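Long-range contact in ATP phosphoribosyltransferase regulatory subunit (Bacillus halodurans, PDB 3OD1), which probably serves, together with the HisG subunit, in the first step of histidine biosynthesis and may let histidine regulate that step by feedback: residues B[289-301]-B[312-326]. Residues are numbered along the deposited sequence; the frame is centred on the assembly and turned at random.
Sequences RLGVPLCSGGRYD and QATGFGVRIDLLVEA
Tyr300 lies across Ala313 just past the end of strand 295-298 and at the start of strand 313-319. From CB the ring is turned so that CG lies between the backbone N and the carbonyl carbon (chi1 54°), which swings it over strand 313-319. CD2 passes 3.7 Å from Ala313 O, CE2 comes 3.6 Å from Thr314 C, and CE1 and CZ meet Ala313 CB, a CH-pi contact 3.8 Å from the ring centroid; beyond them OH reaches Glu132, one strand further. With an alanine at Tyr300, Glu132 would probably lose its hydroxyl partner and the Ala313 methyl the ring face it packs on. Tyr300 N donates to Ala313 O (2.9 Å), while Ala313 N donates to Asp301 OD1 (3.0 Å) on the anti side, 31° out of the carboxylate plane. Arg299 lays one guanidinium face on Thr314 CG2, its charge shared between Asp301 and Asp142. Paired bonds join Ser296 and Gly317, and Gly297 CA sits 3.9 Å from Phe316 CA, leaving no room for a CB. Leu294 CD2 fits against Ala326 CB (3.9 Å). Glycine-rich strand 313-319, running through Arg319 into helix 320-327, is consistent with motif 3 of the class II synthetase fold, in the large antiparallel sheet shared with histidyl-tRNA synthetase.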
ATOM      1  N   ARG B 289      22.579  11.054  13.135  1.00 39.38           N
ATOM      2  CA  ARG B 289      22.184  11.437  14.491  1.00 46.78           C
ATOM      3  C   ARG B 289      21.961  10.207  15.382  1.00 47.94           C
ATOM      4  O   ARG B 289      21.415  10.311  16.487  1.00 45.34           O
ATOM      5  CB  ARG B 289      20.937  12.327  14.463  1.00 54.69           C
ATOM      6  CG  ARG B 289      21.212  13.768  14.015  1.00 64.52           C
ATOM      7  CD  ARG B 289      20.041  14.686  14.324  1.00 70.19           C
ATOM      8  NE  ARG B 289      19.309  15.089  13.124  1.00 85.60           N
ATOM      9  CZ  ARG B 289      18.279  14.424  12.601  1.00 92.24           C
ATOM     10  NH1 ARG B 289      17.841  13.306  13.168  1.00 95.03           N
ATOM     11  NH2 ARG B 289      17.681  14.876  11.506  1.00 90.68           N
ATOM     12  N   LEU B 290      22.396   9.051  14.884  1.00 40.33           N
ATOM     13  CA  LEU B 290      22.222   7.761  15.559  1.00 37.30           C
ATOM     14  C   LEU B 290      20.763   7.468  15.926  1.00 42.02           C
ATOM     15  O   LEU B 290      19.857   7.576  15.079  1.00 35.06           O
ATOM     16  CB  LEU B 290      23.166   7.651  16.775  1.00 40.18           C
ATOM     17  CG  LEU B 290      24.639   7.883  16.420  1.00 40.29           C
ATOM     18  CD1 LEU B 290      25.590   7.566  17.588  1.00 42.53           C
ATOM     19  CD2 LEU B 290      25.032   7.060  15.198  1.00 44.33           C
ATOM     20  N   GLY B 291      20.523   7.092  17.178  1.00 40.18           N
ATOM     21  CA  GLY B 291      19.192   6.667  17.582  1.00 41.69           C
ATOM     22  C   GLY B 291      18.938   5.247  17.093  1.00 44.03           C
ATOM     23  O   GLY B 291      19.881   4.483  16.899  1.00 38.83           O
ATOM     24  N   VAL B 292      17.676   4.883  16.890  1.00 40.19           N
ATOM     25  CA  VAL B 292      17.360   3.531  16.434  1.00 42.62           C
ATOM     26  C   VAL B 292      17.802   3.324  14.986  1.00 36.52           C
ATOM     27  O   VAL B 292      17.692   4.227  14.169  1.00 34.44           O
ATOM     28  CB  VAL B 292      15.854   3.231  16.566  1.00 50.06           C
ATOM     29  CG1 VAL B 292      15.410   3.378  18.012  1.00 47.34           C
ATOM     30  CG2 VAL B 292      15.048   4.169  15.679  1.00 55.06           C
ATOM     31  N   PRO B 293      18.320   2.130  14.664  1.00 38.66           N
ATOM     32  CA  PRO B 293      18.668   1.834  13.269  1.00 38.54           C
ATOM     33  C   PRO B 293      17.477   2.094  12.340  1.00 31.24           C
ATOM     34  O   PRO B 293      16.342   1.767  12.686  1.00 33.71           O
ATOM     35  CB  PRO B 293      18.969   0.328  13.287  1.00 39.99           C
ATOM     36  CG  PRO B 293      19.177  -0.027  14.676  1.00 42.86           C
ATOM     37  CD  PRO B 293      18.427   0.943  15.529  1.00 38.14           C
ATOM     38  N   LEU B 294      17.745   2.667  11.176  1.00 34.19           N
ATOM     39  CA  LEU B 294      16.712   2.909  10.165  1.00 36.23           C
ATOM     40  C   LEU B 294      16.467   1.680   9.295  1.00 41.74           C
ATOM     41  O   LEU B 294      15.372   1.509   8.728  1.00 40.91           O
ATOM     42  CB  LEU B 294      17.136   4.055   9.251  1.00 31.59           C
ATOM     43  CG  LEU B 294      17.668   5.337   9.893  1.00 46.85           C
ATOM     44  CD1 LEU B 294      18.103   6.316   8.819  1.00 43.04           C
ATOM     45  CD2 LEU B 294      16.628   5.976  10.813  1.00 45.17           C
ATOM     46  N   CYS B 295      17.491   0.834   9.179  1.00 39.35           N
ATOM     47  CA  CYS B 295      17.434  -0.322   8.283  1.00 37.19           C
ATOM     48  C   CYS B 295      18.380  -1.419   8.730  1.00 38.84           C
ATOM     49  O   CYS B 295      19.271  -1.195   9.559  1.00 33.58           O
ATOM     50  CB  CYS B 295      17.797   0.100   6.861  1.00 31.69           C
ATOM     51  SG  CYS B 295      19.391   0.914   6.756  1.00 38.32           S
ATOM     52  N   SER B 296      18.194  -2.604   8.162  1.00 30.38           N
ATOM     53  CA  SER B 296      19.002  -3.749   8.548  1.00 31.03           C
ATOM     54  C   SER B 296      18.837  -4.861   7.534  1.00 31.73           C
ATOM     55  O   SER B 296      17.879  -4.866   6.758  1.00 28.30           O
ATOM     56  CB  SER B 296      18.605  -4.238   9.939  1.00 32.18           C
ATOM     57  OG  SER B 296      17.298  -4.787   9.928  1.00 34.25           O
ATOM     58  N   GLY B 297      19.777  -5.800   7.527  1.00 34.24           N
ATOM     59  CA  GLY B 297      19.675  -6.932   6.626  1.00 34.71           C
ATOM     60  C   GLY B 297      20.754  -7.959   6.892  1.00 30.09           C
ATOM     61  O   GLY B 297      21.472  -7.884   7.892  1.00 30.96           O
ATOM     62  N   GLY B 298      20.872  -8.922   5.991  1.00 34.35           N
ATOM     63  CA  GLY B 298      21.908  -9.925   6.105  1.00 40.12           C
ATOM     64  C   GLY B 298      21.463 -11.277   5.586  1.00 39.36           C
ATOM     65  O   GLY B 298      20.322 -11.444   5.139  1.00 31.15           O
ATOM     66  N   ARG B 299      22.373 -12.241   5.669  1.00 34.40           N
ATOM     67  CA  ARG B 299      22.144 -13.605   5.185  1.00 35.11           C
ATOM     68  C   ARG B 299      21.223 -14.417   6.065  1.00 33.95           C
ATOM     69  O   ARG B 299      21.383 -14.451   7.277  1.00 37.46           O
ATOM     70  CB  ARG B 299      23.461 -14.360   5.079  1.00 36.54           C
ATOM     71  CG  ARG B 299      24.352 -13.867   4.001  1.00 46.11           C
ATOM     72  CD  ARG B 299      24.489 -14.905   2.926  1.00 49.57           C
ATOM     73  NE  ARG B 299      24.908 -14.264   1.690  1.00 44.21           N
ATOM     74  CZ  ARG B 299      24.353 -14.489   0.510  1.00 39.73           C
ATOM     75  NH1 ARG B 299      23.352 -15.355   0.403  1.00 40.83           N
ATOM     76  NH2 ARG B 299      24.811 -13.853  -0.564  1.00 42.17           N
ATOM     77  N   TYR B 300      20.279 -15.106   5.435  1.00 33.13           N
ATOM     78  CA  TYR B 300      19.384 -16.006   6.150  1.00 34.67           C
ATOM     79  C   TYR B 300      19.268 -17.328   5.364  1.00 35.19           C
ATOM     80  O   TYR B 300      18.224 -17.640   4.799  1.00 33.24           O
ATOM     81  CB  TYR B 300      18.020 -15.322   6.369  1.00 31.27           C
ATOM     82  CG  TYR B 300      17.367 -14.776   5.102  1.00 34.27           C
ATOM     83  CD1 TYR B 300      16.397 -15.511   4.442  1.00 32.35           C
ATOM     84  CD2 TYR B 300      17.724 -13.531   4.571  1.00 31.64           C
ATOM     85  CE1 TYR B 300      15.791 -15.050   3.289  1.00 37.22           C
ATOM     86  CE2 TYR B 300      17.112 -13.052   3.398  1.00 31.52           C
ATOM     87  CZ  TYR B 300      16.141 -13.834   2.770  1.00 36.06           C
ATOM     88  OH  TYR B 300      15.502 -13.424   1.614  1.00 36.40           O
ATOM     89  N   ASP B 301      20.358 -18.097   5.345  1.00 37.40           N
ATOM     90  CA  ASP B 301      20.537 -19.192   4.386  1.00 41.24           C
ATOM     91  C   ASP B 301      19.718 -20.461   4.644  1.00 39.56           C
ATOM     92  O   ASP B 301      19.771 -21.388   3.842  1.00 34.93           O
ATOM     93  CB  ASP B 301      22.019 -19.592   4.276  1.00 38.16           C
ATOM     94  CG  ASP B 301      22.852 -18.584   3.490  1.00 43.08           C
ATOM     95  OD1 ASP B 301      22.286 -17.630   2.902  1.00 36.50           O
ATOM     96  OD2 ASP B 301      24.089 -18.753   3.460  1.00 40.06           O
ATOM     97  N   GLN B 312      20.604 -20.185  -0.591  1.00 39.20           N
ATOM     98  CA  GLN B 312      21.206 -19.103   0.164  1.00 37.97           C
ATOM     99  C   GLN B 312      20.390 -17.857  -0.160  1.00 35.52           C
ATOM    100  O   GLN B 312      19.757 -17.778  -1.214  1.00 38.78           O
ATOM    101  CB  GLN B 312      22.681 -18.926  -0.232  1.00 36.56           C
ATOM    102  CG  GLN B 312      23.470 -20.228  -0.217  1.00 41.86           C
ATOM    103  CD  GLN B 312      24.906 -20.051  -0.686  1.00 52.82           C
ATOM    104  OE1 GLN B 312      25.755 -19.557   0.059  1.00 49.30           O
ATOM    105  NE2 GLN B 312      25.185 -20.457  -1.927  1.00 54.40           N
ATOM    106  N   ALA B 313      20.354 -16.905   0.765  1.00 37.08           N
ATOM    107  CA  ALA B 313      19.553 -15.701   0.559  1.00 38.14           C
ATOM    108  C   ALA B 313      20.048 -14.565   1.435  1.00 33.58           C
ATOM    109  O   ALA B 313      20.533 -14.783   2.551  1.00 36.14           O
ATOM    110  CB  ALA B 313      18.070 -15.973   0.815  1.00 31.80           C
ATOM    111  N   THR B 314      19.978 -13.356   0.897  1.00 33.13           N
ATOM    112  CA  THR B 314      20.246 -12.175   1.700  1.00 33.91           C
ATOM    113  C   THR B 314      19.310 -11.061   1.275  1.00 36.78           C
ATOM    114  O   THR B 314      18.476 -11.261   0.395  1.00 30.48           O
ATOM    115  CB  THR B 314      21.730 -11.744   1.644  1.00 36.03           C
ATOM    116  OG1 THR B 314      21.927 -10.629   2.519  1.00 34.40           O
ATOM    117  CG2 THR B 314      22.151 -11.367   0.224  1.00 31.77           C
ATOM    118  N   GLY B 315      19.429  -9.894   1.905  1.00 31.28           N
ATOM    119  CA  GLY B 315      18.588  -8.768   1.554  1.00 35.10           C
ATOM    120  C   GLY B 315      18.592  -7.721   2.647  1.00 38.20           C
ATOM    121  O   GLY B 315      19.401  -7.791   3.562  1.00 29.71           O
ATOM    122  N   PHE B 316      17.713  -6.731   2.532  1.00 29.87           N
ATOM    123  CA  PHE B 316      17.595  -5.704   3.557  1.00 30.76           C
ATOM    124  C   PHE B 316      16.163  -5.187   3.645  1.00 28.38           C
ATOM    125  O   PHE B 316      15.359  -5.352   2.721  1.00 28.44           O
ATOM    126  CB  PHE B 316      18.568  -4.538   3.308  1.00 28.84           C
ATOM    127  CG  PHE B 316      18.227  -3.681   2.096  1.00 31.76           C
ATOM    128  CD1 PHE B 316      17.256  -2.687   2.173  1.00 30.89           C
ATOM    129  CD2 PHE B 316      18.903  -3.854   0.893  1.00 26.33           C
ATOM    130  CE1 PHE B 316      16.954  -1.903   1.073  1.00 31.64           C
ATOM    131  CE2 PHE B 316      18.610  -3.062  -0.212  1.00 30.68           C
ATOM    132  CZ  PHE B 316      17.649  -2.086  -0.124  1.00 26.67           C
ATOM    133  N   GLY B 317      15.862  -4.563   4.776  1.00 29.25           N
ATOM    134  CA  GLY B 317      14.598  -3.883   4.980  1.00 32.12           C
ATOM    135  C   GLY B 317      14.856  -2.490   5.535  1.00 30.37           C
ATOM    136  O   GLY B 317      15.804  -2.289   6.291  1.00 30.63           O
ATOM    137  N   VAL B 318      14.021  -1.535   5.140  1.00 31.54           N
ATOM    138  CA  VAL B 318      14.104  -0.159   5.613  1.00 32.43           C
ATOM    139  C   VAL B 318      12.796   0.227   6.292  1.00 34.86           C
ATOM    140  O   VAL B 318      11.734   0.044   5.709  1.00 30.62           O
ATOM    141  CB  VAL B 318      14.337   0.808   4.444  1.00 27.36           C
ATOM    142  CG1 VAL B 318      14.418   2.260   4.960  1.00 28.16           C
ATOM    143  CG2 VAL B 318      15.613   0.420   3.679  1.00 28.66           C
ATOM    144  N   ARG B 319      12.880   0.747   7.515  1.00 30.52           N
ATOM    145  CA  ARG B 319      11.714   1.292   8.230  1.00 38.67           C
ATOM    146  C   ARG B 319      11.422   2.697   7.750  1.00 30.80           C
ATOM    147  O   ARG B 319      12.159   3.624   8.074  1.00 33.57           O
ATOM    148  CB  ARG B 319      11.976   1.339   9.738  1.00 44.35           C
ATOM    149  CG  ARG B 319      11.726   0.034  10.465  1.00 45.90           C
ATOM    150  CD  ARG B 319      10.239  -0.210  10.613  1.00 58.51           C
ATOM    151  NE  ARG B 319       9.530   0.896  11.264  1.00 60.47           N
ATOM    152  CZ  ARG B 319       9.243   0.953  12.567  1.00 64.32           C
ATOM    153  NH1 ARG B 319       8.591   1.998  13.056  1.00 67.47           N
ATOM    154  NH2 ARG B 319       9.608  -0.026  13.387  1.00 63.37           N
ATOM    155  N   ILE B 320      10.352   2.851   6.973  1.00 26.76           N
ATOM    156  CA  ILE B 320      10.074   4.100   6.275  1.00 32.86           C
ATOM    157  C   ILE B 320       9.800   5.251   7.237  1.00 34.03           C
ATOM    158  O   ILE B 320      10.287   6.364   7.050  1.00 33.56           O
ATOM    159  CB  ILE B 320       8.882   3.949   5.305  1.00 34.80           C
ATOM    160  CG1 ILE B 320       9.188   2.891   4.241  1.00 37.01           C
ATOM    161  CG2 ILE B 320       8.540   5.280   4.652  1.00 32.94           C
ATOM    162  CD1 ILE B 320      10.346   3.247   3.377  1.00 38.46           C
ATOM    163  N   ASP B 321       9.010   4.990   8.268  1.00 34.12           N
ATOM    164  CA  ASP B 321       8.673   6.056   9.198  1.00 39.48           C
ATOM    165  C   ASP B 321       9.911   6.570   9.929  1.00 43.49           C
ATOM    166  O   ASP B 321      10.051   7.766  10.156  1.00 41.92           O
ATOM    167  CB  ASP B 321       7.531   5.644  10.150  1.00 54.19           C
ATOM    168  CG  ASP B 321       7.741   4.271  10.787  1.00 70.33           C
ATOM    169  OD1 ASP B 321       6.937   3.927  11.685  1.00 72.44           O
ATOM    170  OD2 ASP B 321       8.687   3.539  10.403  1.00 71.29           O
ATOM    171  N   LEU B 322      10.831   5.668  10.263  1.00 40.10           N
ATOM    172  CA  LEU B 322      12.068   6.065  10.908  1.00 38.43           C
ATOM    173  C   LEU B 322      12.931   6.861   9.940  1.00 40.11           C
ATOM    174  O   LEU B 322      13.624   7.795  10.332  1.00 39.63           O
ATOM    175  CB  LEU B 322      12.829   4.831  11.412  1.00 39.08           C
ATOM    176  CG  LEU B 322      12.170   4.040  12.552  1.00 39.17           C
ATOM    177  CD1 LEU B 322      12.984   2.794  12.954  1.00 35.45           C
ATOM    178  CD2 LEU B 322      11.933   4.930  13.770  1.00 43.90           C
ATOM    179  N   LEU B 323      12.898   6.481   8.667  1.00 37.27           N
ATOM    180  CA  LEU B 323      13.690   7.183   7.665  1.00 38.29           C
ATOM    181  C   LEU B 323      13.157   8.607   7.442  1.00 37.65           C
ATOM    182  O   LEU B 323      13.925   9.565   7.367  1.00 37.82           O
ATOM    183  CB  LEU B 323      13.728   6.399   6.344  1.00 33.35           C
ATOM    184  CG  LEU B 323      14.440   7.071   5.169  1.00 31.41           C
ATOM    185  CD1 LEU B 323      15.880   7.470   5.553  1.00 30.75           C
ATOM    186  CD2 LEU B 323      14.419   6.160   3.924  1.00 34.93           C
ATOM    187  N   VAL B 324      11.842   8.744   7.350  1.00 40.67           N
ATOM    188  CA  VAL B 324      11.232  10.070   7.196  1.00 42.74           C
ATOM    189  C   VAL B 324      11.621  10.994   8.365  1.00 49.83           C
ATOM    190  O   VAL B 324      12.043  12.132   8.148  1.00 52.44           O
ATOM    191  CB  VAL B 324       9.698   9.996   7.039  1.00 40.85           C
ATOM    192  CG1 VAL B 324       9.086  11.408   6.961  1.00 38.34           C
ATOM    193  CG2 VAL B 324       9.307   9.188   5.799  1.00 38.59           C
ATOM    194  N   GLU B 325      11.492  10.499   9.595  1.00 45.96           N
ATOM    195  CA  GLU B 325      11.980  11.216  10.777  1.00 48.89           C
ATOM    196  C   GLU B 325      13.425  11.683  10.608  1.00 51.73           C
ATOM    197  O   GLU B 325      13.755  12.839  10.870  1.00 49.76           O
ATOM    198  CB  GLU B 325      11.952  10.304  11.999  1.00 51.27           C
ATOM    199  CG  GLU B 325      10.630  10.136  12.716  1.00 65.72           C
ATOM    200  CD  GLU B 325      10.761   9.186  13.909  1.00 86.18           C
ATOM    201  OE1 GLU B 325       9.794   8.447  14.197  1.00 91.51           O
ATOM    202  OE2 GLU B 325      11.844   9.162  14.546  1.00 89.99           O
ATOM    203  N   ALA B 326      14.290  10.760  10.199  1.00 45.75           N
ATOM    204  CA  ALA B 326      15.725  11.020  10.102  1.00 43.98           C
ATOM    205  C   ALA B 326      16.082  12.099   9.074  1.00 43.95           C
ATOM    206  O   ALA B 326      17.136  12.731   9.168  1.00 48.54           O
ATOM    207  CB  ALA B 326      16.465   9.725   9.789  1.00 42.43           C
TER